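Local coordinates for amidohydrolase 2 (Bifidobacterium longum subsp. infantis, PDB 6UVZ), which is probably a hydrolase of the metallo-dependent hydrolase superfamily, with a substrate and reaction that remain to be established, at residues His12-Asp17 and Trp220-Leu225; Ala43-Phe48 and Ser227-His232; Glu120-Leu125 and Ala148-Gln153. All coordinates share one frame; numbering follows the deposited sequence.

Contact 1. Residues His12-Asp17 and Trp220-Leu225; sequences HFHIWD and WPVVEL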
# COMPACT_ATOMS: atom_id res chain seq x y z
N HIS A 12 -3.13 -0.88 -3.93
CA HIS A 12 -1.74 -1.35 -3.87
C HIS A 12 -1.53 -2.39 -4.96
O HIS A 12 -2.01 -3.52 -4.83
CB HIS A 12 -1.44 -1.93 -2.49
CG HIS A 12 0.00 -2.27 -2.27
ND1 HIS A 12 0.82 -1.53 -1.45
CD2 HIS A 12 0.76 -3.27 -2.77
CE1 HIS A 12 2.03 -2.06 -1.45
NE2 HIS A 12 2.02 -3.12 -2.24
N PHE A 13 -0.80 -2.02 -6.01
CA PHE A 13 -0.41 -2.96 -7.04
C PHE A 13 0.94 -2.55 -7.60
O PHE A 13 1.40 -1.42 -7.40
CB PHE A 13 -1.46 -3.05 -8.16
CG PHE A 13 -1.37 -1.95 -9.18
CD1 PHE A 13 -0.68 -2.14 -10.37
CD2 PHE A 13 -1.98 -0.73 -8.95
CE1 PHE A 13 -0.59 -1.13 -11.31
CE2 PHE A 13 -1.90 0.29 -9.89
CZ PHE A 13 -1.20 0.09 -11.07
N HIS A 14 1.58 -3.48 -8.31
CA HIS A 14 2.90 -3.25 -8.88
C HIS A 14 2.91 -3.66 -10.35
O HIS A 14 2.14 -4.53 -10.78
CB HIS A 14 3.99 -4.04 -8.14
CG HIS A 14 4.01 -3.82 -6.66
ND1 HIS A 14 4.53 -2.68 -6.09
CD2 HIS A 14 3.58 -4.60 -5.64
CE1 HIS A 14 4.41 -2.76 -4.77
NE2 HIS A 14 3.84 -3.92 -4.48
N ILE A 15 3.79 -3.01 -11.12
CA ILE A 15 4.10 -3.41 -12.48
C ILE A 15 5.60 -3.25 -12.68
O ILE A 15 6.23 -2.35 -12.11
CB ILE A 15 3.33 -2.60 -13.55
CG1 ILE A 15 3.57 -1.10 -13.36
CG2 ILE A 15 1.84 -2.93 -13.51
CD1 ILE A 15 2.95 -0.24 -14.44
N TRP A 16 6.18 -4.13 -13.50
CA TRP A 16 7.60 -4.03 -13.80
C TRP A 16 7.91 -4.81 -15.07
O TRP A 16 7.11 -5.62 -15.54
CB TRP A 16 8.47 -4.55 -12.64
CG TRP A 16 8.22 -5.97 -12.26
CD1 TRP A 16 8.59 -7.09 -12.95
CD2 TRP A 16 7.57 -6.44 -11.07
NE1 TRP A 16 8.19 -8.22 -12.28
CE2 TRP A 16 7.56 -7.85 -11.12
CE3 TRP A 16 6.98 -5.80 -9.97
CZ2 TRP A 16 7.00 -8.63 -10.11
CZ3 TRP A 16 6.41 -6.58 -8.98
CH2 TRP A 16 6.43 -7.98 -9.05
N ASP A 17 9.09 -4.54 -15.62
CA ASP A 17 9.60 -5.23 -16.80
C ASP A 17 11.02 -5.67 -16.49
O ASP A 17 11.92 -4.81 -16.36
CB ASP A 17 9.56 -4.33 -18.03
CG ASP A 17 9.92 -5.07 -19.31
OD1 ASP A 17 10.07 -6.31 -19.27
OD2 ASP A 17 10.05 -4.40 -20.36
N TRP A 220 -0.95 -7.24 -6.16
CA TRP A 220 -0.65 -7.90 -7.42
C TRP A 220 0.63 -7.33 -8.01
O TRP A 220 0.88 -6.13 -7.91
CB TRP A 220 -1.82 -7.72 -8.39
CG TRP A 220 -1.68 -8.43 -9.69
CD1 TRP A 220 -2.06 -9.71 -9.98
CD2 TRP A 220 -1.12 -7.90 -10.90
NE1 TRP A 220 -1.78 -10.01 -11.29
CE2 TRP A 220 -1.20 -8.92 -11.88
CE3 TRP A 220 -0.57 -6.67 -11.26
CZ2 TRP A 220 -0.74 -8.74 -13.18
CZ3 TRP A 220 -0.11 -6.49 -12.55
CH2 TRP A 220 -0.20 -7.52 -13.50
N PRO A 221 1.48 -8.17 -8.64
CA PRO A 221 1.32 -9.61 -8.83
C PRO A 221 2.02 -10.46 -7.77
O PRO A 221 2.17 -11.67 -7.96
CB PRO A 221 1.96 -9.84 -10.20
CG PRO A 221 3.09 -8.85 -10.22
CD PRO A 221 2.62 -7.65 -9.41
N VAL A 222 2.46 -9.83 -6.68
CA VAL A 222 3.13 -10.57 -5.61
C VAL A 222 2.17 -11.55 -4.94
O VAL A 222 2.62 -12.56 -4.37
CB VAL A 222 3.73 -9.59 -4.58
CG1 VAL A 222 4.60 -10.33 -3.58
CG2 VAL A 222 4.53 -8.51 -5.29
N VAL A 223 0.86 -11.30 -5.01
CA VAL A 223 -0.11 -12.20 -4.41
C VAL A 223 -0.09 -13.57 -5.09
O VAL A 223 -0.52 -14.56 -4.49
CB VAL A 223 -1.52 -11.57 -4.48
CG1 VAL A 223 -2.03 -11.53 -5.91
CG2 VAL A 223 -2.49 -12.31 -3.56
N GLU A 224 0.42 -13.65 -6.32
CA GLU A 224 0.52 -14.91 -7.04
C GLU A 224 1.75 -15.72 -6.66
O GLU A 224 2.12 -16.65 -7.40
CB GLU A 224 0.51 -14.65 -8.55
CG GLU A 224 -0.81 -14.12 -9.09
CD GLU A 224 -1.92 -15.15 -9.05
OE1 GLU A 224 -1.62 -16.36 -8.94
OE2 GLU A 224 -3.10 -14.76 -9.14
N LEU A 225 2.39 -15.41 -5.54
CA LEU A 225 3.57 -16.14 -5.08
C LEU A 225 3.20 -17.20 -4.05
O LEU A 225 3.45 -18.39 -4.25
CB LEU A 225 4.60 -15.16 -4.50
CG LEU A 225 5.98 -15.74 -4.18
CD1 LEU A 225 6.67 -16.22 -5.45
CD2 LEU A 225 6.84 -14.71 -3.46
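The backbone N-H of His14 donates to Trp220 O over 2.8 Å, and it approaches nearly in line with the carbonyl, the angle at oxygen being 167°. The bond lies at the seam of a (beta/alpha)8 barrel, where the end of strand 7-13 meets the loop after the last strand, 214-216. Beside it, the spacing of His12 and His14 is consistent with the HxH motif that binds metal at the end of the first strand in many amidohydrolases. Away from this contact, His12 ND1 bonds to Lys190 NZ and His14 ND1 to Val58 O.

The apolar part begins at the cis peptide bond before Pro221, which folds the proline back so that its CB lies 3.6 Å above the plane of the Trp220 ring, over the centre of that face. Pro221 CG then meets Trp16 CH2 at 3.6 Å, the two side chains coming from opposite directions. Trp16 reaches it because its CG sits between the backbone N and the carbonyl carbon (chi1 59°). Val222 CG2 touches both rings of the first segment, at the edge of the Trp16 indole near its plane and 4.0 Å from His14 CD2. At the far end of Trp220, Ile15 CG2 comes to the ring edge near its plane, 4.2 Å from CZ3.

Contact 2. Residues Ala43-Phe48 and Ser227-His232; sequences AEYAKF and STFATH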
# COMPACT_ATOMS: atom_id res chain seq x y z
N ALA A 43 -7.34 -7.25 -16.88
CA ALA A 43 -7.95 -8.48 -17.35
C ALA A 43 -8.37 -9.38 -16.19
O ALA A 43 -9.35 -10.12 -16.31
CB ALA A 43 -6.99 -9.23 -18.27
N GLU A 44 -7.65 -9.31 -15.07
CA GLU A 44 -8.04 -10.10 -13.90
C GLU A 44 -9.34 -9.58 -13.30
O GLU A 44 -10.23 -10.37 -12.95
CB GLU A 44 -6.92 -10.08 -12.86
CG GLU A 44 -5.66 -10.80 -13.30
CD GLU A 44 -5.85 -12.31 -13.38
OE1 GLU A 44 -6.39 -12.89 -12.42
OE2 GLU A 44 -5.47 -12.90 -14.41
N TYR A 45 -9.48 -8.26 -13.17
CA TYR A 45 -10.73 -7.69 -12.68
C TYR A 45 -11.87 -7.86 -13.68
O TYR A 45 -13.04 -7.78 -13.28
CB TYR A 45 -10.54 -6.21 -12.35
CG TYR A 45 -9.77 -5.98 -11.07
CD1 TYR A 45 -10.36 -6.21 -9.84
CD2 TYR A 45 -8.45 -5.53 -11.10
CE1 TYR A 45 -9.66 -6.00 -8.66
CE2 TYR A 45 -7.75 -5.32 -9.93
CZ TYR A 45 -8.36 -5.56 -8.71
OH TYR A 45 -7.67 -5.36 -7.54
N ALA A 46 -11.56 -8.10 -14.95
CA ALA A 46 -12.61 -8.40 -15.92
C ALA A 46 -13.19 -9.79 -15.69
O ALA A 46 -14.40 -10.00 -15.84
CB ALA A 46 -12.07 -8.27 -17.34
N LYS A 47 -12.34 -10.75 -15.32
CA LYS A 47 -12.83 -12.09 -15.02
C LYS A 47 -13.73 -12.09 -13.79
O LYS A 47 -14.63 -12.93 -13.68
CB LYS A 47 -11.66 -13.06 -14.81
CG LYS A 47 -10.94 -13.45 -16.08
CD LYS A 47 -10.07 -14.69 -15.87
CE LYS A 47 -8.96 -14.43 -14.86
NZ LYS A 47 -8.06 -15.61 -14.72
N PHE A 48 -13.51 -11.17 -12.86
CA PHE A 48 -14.26 -11.11 -11.62
C PHE A 48 -15.55 -10.31 -11.75
O PHE A 48 -16.30 -10.21 -10.77
CB PHE A 48 -13.39 -10.54 -10.50
CG PHE A 48 -12.11 -11.30 -10.28
CD1 PHE A 48 -10.98 -10.66 -9.79
CD2 PHE A 48 -12.03 -12.65 -10.56
CE1 PHE A 48 -9.81 -11.35 -9.59
CE2 PHE A 48 -10.86 -13.35 -10.36
CZ PHE A 48 -9.74 -12.70 -9.87
N SER A 227 -0.05 -17.36 -2.92
CA SER A 227 -1.51 -17.47 -2.98
C SER A 227 -1.94 -17.29 -4.43
O SER A 227 -1.18 -17.61 -5.35
CB SER A 227 -2.14 -16.45 -2.01
OG SER A 227 -3.55 -16.50 -2.07
N THR A 228 -3.15 -16.79 -4.64
CA THR A 228 -3.66 -16.48 -5.96
C THR A 228 -4.56 -15.26 -5.86
O THR A 228 -5.22 -15.05 -4.84
CB THR A 228 -4.43 -17.66 -6.57
OG1 THR A 228 -3.63 -18.84 -6.52
CG2 THR A 228 -4.79 -17.37 -8.03
N PHE A 229 -4.56 -14.44 -6.91
CA PHE A 229 -5.46 -13.29 -6.97
C PHE A 229 -6.90 -13.73 -6.78
O PHE A 229 -7.65 -13.14 -5.99
CB PHE A 229 -5.28 -12.55 -8.29
CG PHE A 229 -5.85 -11.15 -8.29
CD1 PHE A 229 -6.37 -10.59 -7.14
CD2 PHE A 229 -5.86 -10.40 -9.46
CE1 PHE A 229 -6.89 -9.31 -7.15
CE2 PHE A 229 -6.38 -9.12 -9.47
CZ PHE A 229 -6.90 -8.58 -8.31
N ALA A 230 -7.31 -14.78 -7.50
CA ALA A 230 -8.67 -15.30 -7.34
C ALA A 230 -8.92 -15.76 -5.91
O ALA A 230 -10.00 -15.51 -5.35
CB ALA A 230 -8.91 -16.44 -8.33
N THR A 231 -7.94 -16.43 -5.30
CA THR A 231 -8.09 -16.87 -3.92
C THR A 231 -8.15 -15.68 -2.97
O THR A 231 -8.97 -15.65 -2.04
CB THR A 231 -6.95 -17.80 -3.53
OG1 THR A 231 -6.85 -18.86 -4.49
CG2 THR A 231 -7.19 -18.39 -2.15
N HIS A 232 -7.30 -14.67 -3.19
CA HIS A 232 -7.29 -13.50 -2.32
C HIS A 232 -8.53 -12.64 -2.53
O HIS A 232 -9.15 -12.18 -1.56
CB HIS A 232 -6.03 -12.68 -2.54
CG HIS A 232 -6.06 -11.34 -1.87
ND1 HIS A 232 -6.02 -11.19 -0.50
CD2 HIS A 232 -6.13 -10.09 -2.39
CE1 HIS A 232 -6.06 -9.91 -0.20
NE2 HIS A 232 -6.13 -9.22 -1.32
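Phe229 meets both Tyr45 and Phe48, and turns a different part of its ring to each, its edge toward one and its face toward the other. The cluster joins helices 38-47 and 229-239, the outer helices that flank the closing seam of the (beta/alpha)8 barrel. Toward Tyr45, Phe229 presents its edge in a T-shaped pair, with planes at 86° and centroids 5.1 Å apart. Toward Phe48 the roles reverse: Phe48 CE1 stands 3.9 Å above the Phe229 plane, over the ring centre, with the planes at 83°. Phe229 is the first residue of its helix, and with CG anti to the backbone N (chi1 -163°) its ring extends across to helix 38-47.

Glu44 contributes its aliphatic part, sliding past the ring in the opposite direction with CB 3.6 Å from Phe229 CE2, while its carboxylate makes a long salt bridge to Lys47. Phe48 also leans over the start of the second helix, where its CZ comes 3.8 Å from Ala230 CA. Beyond these segments, Tyr45 stacks with Phe52 and Phe48 with Phe233. The polar end of Tyr45 is occupied too: its OH hydrogen-bonds Tyr216 OH, while Phe229 CZ lies 3.4 Å from Tyr45 CZ.

Contact 3. Residues Glu120-Leu125 and Ala148-Gln153; sequences EFIAGL and AKAFAQ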
# COMPACT_ATOMS: atom_id res chain seq x y z
N GLU A 120 14.54 14.23 11.60
CA GLU A 120 14.35 14.58 10.19
C GLU A 120 13.23 13.76 9.57
O GLU A 120 12.60 14.20 8.60
CB GLU A 120 15.65 14.40 9.41
CG GLU A 120 16.03 12.96 9.14
CD GLU A 120 17.29 12.85 8.30
OE1 GLU A 120 18.16 13.74 8.40
OE2 GLU A 120 17.41 11.87 7.53
N PHE A 121 12.97 12.56 10.10
CA PHE A 121 11.84 11.78 9.62
C PHE A 121 10.52 12.39 10.09
O PHE A 121 9.55 12.44 9.32
CB PHE A 121 11.96 10.33 10.10
CG PHE A 121 10.93 9.40 9.52
CD1 PHE A 121 11.15 8.79 8.29
CD2 PHE A 121 9.76 9.13 10.19
CE1 PHE A 121 10.21 7.94 7.75
CE2 PHE A 121 8.81 8.27 9.66
CZ PHE A 121 9.04 7.68 8.43
N ILE A 122 10.47 12.85 11.34
CA ILE A 122 9.27 13.51 11.85
C ILE A 122 9.03 14.82 11.11
O ILE A 122 7.91 15.12 10.69
CB ILE A 122 9.37 13.72 13.37
CG1 ILE A 122 9.68 12.40 14.07
CG2 ILE A 122 8.09 14.32 13.91
CD1 ILE A 122 8.64 11.33 13.86
N ALA A 123 10.09 15.62 10.96
CA ALA A 123 9.96 16.88 10.23
C ALA A 123 9.61 16.64 8.77
O ALA A 123 8.90 17.46 8.16
CB ALA A 123 11.26 17.69 10.34
N GLY A 124 10.09 15.54 8.19
CA GLY A 124 9.72 15.22 6.82
C GLY A 124 8.26 14.87 6.67
O GLY A 124 7.65 15.14 5.63
N LEU A 125 7.66 14.26 7.70
CA LEU A 125 6.24 13.96 7.66
C LEU A 125 5.41 15.23 7.60
O LEU A 125 4.41 15.30 6.87
CB LEU A 125 5.84 13.12 8.88
CG LEU A 125 6.43 11.71 8.99
CD1 LEU A 125 6.23 11.15 10.39
CD2 LEU A 125 5.82 10.78 7.96
N ALA A 148 4.11 3.96 15.69
CA ALA A 148 2.97 4.59 16.33
C ALA A 148 3.35 5.92 16.96
O ALA A 148 2.61 6.91 16.85
CB ALA A 148 2.37 3.65 17.37
N LYS A 149 4.50 5.97 17.64
CA LYS A 149 4.95 7.22 18.24
C LYS A 149 5.36 8.24 17.19
O LYS A 149 5.23 9.45 17.41
CB LYS A 149 6.11 6.95 19.20
CG LYS A 149 5.72 6.14 20.43
CD LYS A 149 6.76 5.07 20.73
CE LYS A 149 8.15 5.66 20.84
NZ LYS A 149 9.18 4.61 21.05
N ALA A 150 5.86 7.77 16.04
CA ALA A 150 6.28 8.69 14.99
C ALA A 150 5.09 9.44 14.40
O ALA A 150 5.08 10.68 14.36
CB ALA A 150 7.04 7.94 13.90
N PHE A 151 4.07 8.70 13.96
CA PHE A 151 2.90 9.32 13.35
C PHE A 151 1.95 9.93 14.36
O PHE A 151 1.04 10.66 13.97
CB PHE A 151 2.16 8.30 12.48
CG PHE A 151 2.96 7.81 11.31
CD1 PHE A 151 3.01 8.54 10.14
CD2 PHE A 151 3.67 6.62 11.38
CE1 PHE A 151 3.75 8.10 9.06
CE2 PHE A 151 4.41 6.17 10.30
CZ PHE A 151 4.45 6.91 9.14
N ALA A 152 2.14 9.66 15.66
CA ALA A 152 1.35 10.35 16.67
C ALA A 152 1.76 11.81 16.79
O ALA A 152 0.92 12.67 17.09
CB ALA A 152 1.49 9.65 18.02
N GLN A 153 3.04 12.12 16.54
CA GLN A 153 3.50 13.50 16.56
C GLN A 153 3.04 14.27 15.33
O GLN A 153 2.94 15.50 15.39
CB GLN A 153 5.02 13.55 16.66
CG GLN A 153 5.60 12.67 17.76
CD GLN A 153 7.11 12.68 17.77
OE1 GLN A 153 7.74 13.72 17.55
NE2 GLN A 153 7.71 11.52 18.01
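Ile122 makes the first touch, on the Ala150 turn of the facing helix, where the backbones come nearest, with 6.5 Å between the CA atoms of Ile122 and Ala150. Its CG1 lies anti to the carbonyl carbon (chi1 -54°), which sends CD1 across to rest 3.7 Å from Ala150 CB, with the carbonyl oxygen of Ala150 equally near. The other branch, CG2, meets the side of Gln153 at about a right angle, 3.7 Å from OE1. That amide is held in turn by a bond within its own helix, Gln153 NE2 to Lys149 O at 3.3 Å, the donor lying above the carbonyl plane. An alanine in place of Ile122 would remove both branches and is likely to open a gap over Ala150 and to leave the Gln153 side chain without its apolar neighbour.

One turn on, Leu125 takes over. Both its methyls come to the same corner of the Phe151 ring from one side, CD2 3.6 Å from CE1 and CD1 4.1 Å from it. Phe151 starts out pointing away from helix 120-125, yet its ring end swings back to meet the leucine.

The axes of the two helical segments pass 9.6 Å apart and cross at -44°, with the chain running the same general way in both. Consecutive outer helices of a (beta/alpha)8 barrel pack like this, joined here through strand 135-137.

The three contacts illustrate how a single barrel is held together at separate points around its wall. Contacts 1 and 2 adjoin, their centres 12 Å apart, and share the seam where the first and last strands come together. Their interlock is direct: Glu224 OE2 of contact 1 probably hydrogen-bonds Phe229 N of contact 2 at 2.7 Å, and Trp220 CD1 packs on Phe229 CD2. Contact 1 faces the probable active site, whereas contact 2 covers the outside of the same seam. Contact 3 lies on the opposite side of the chain's centre, its centre 29 Å from that of contact 1 and 36 Å from that of contact 2, with no touch to either.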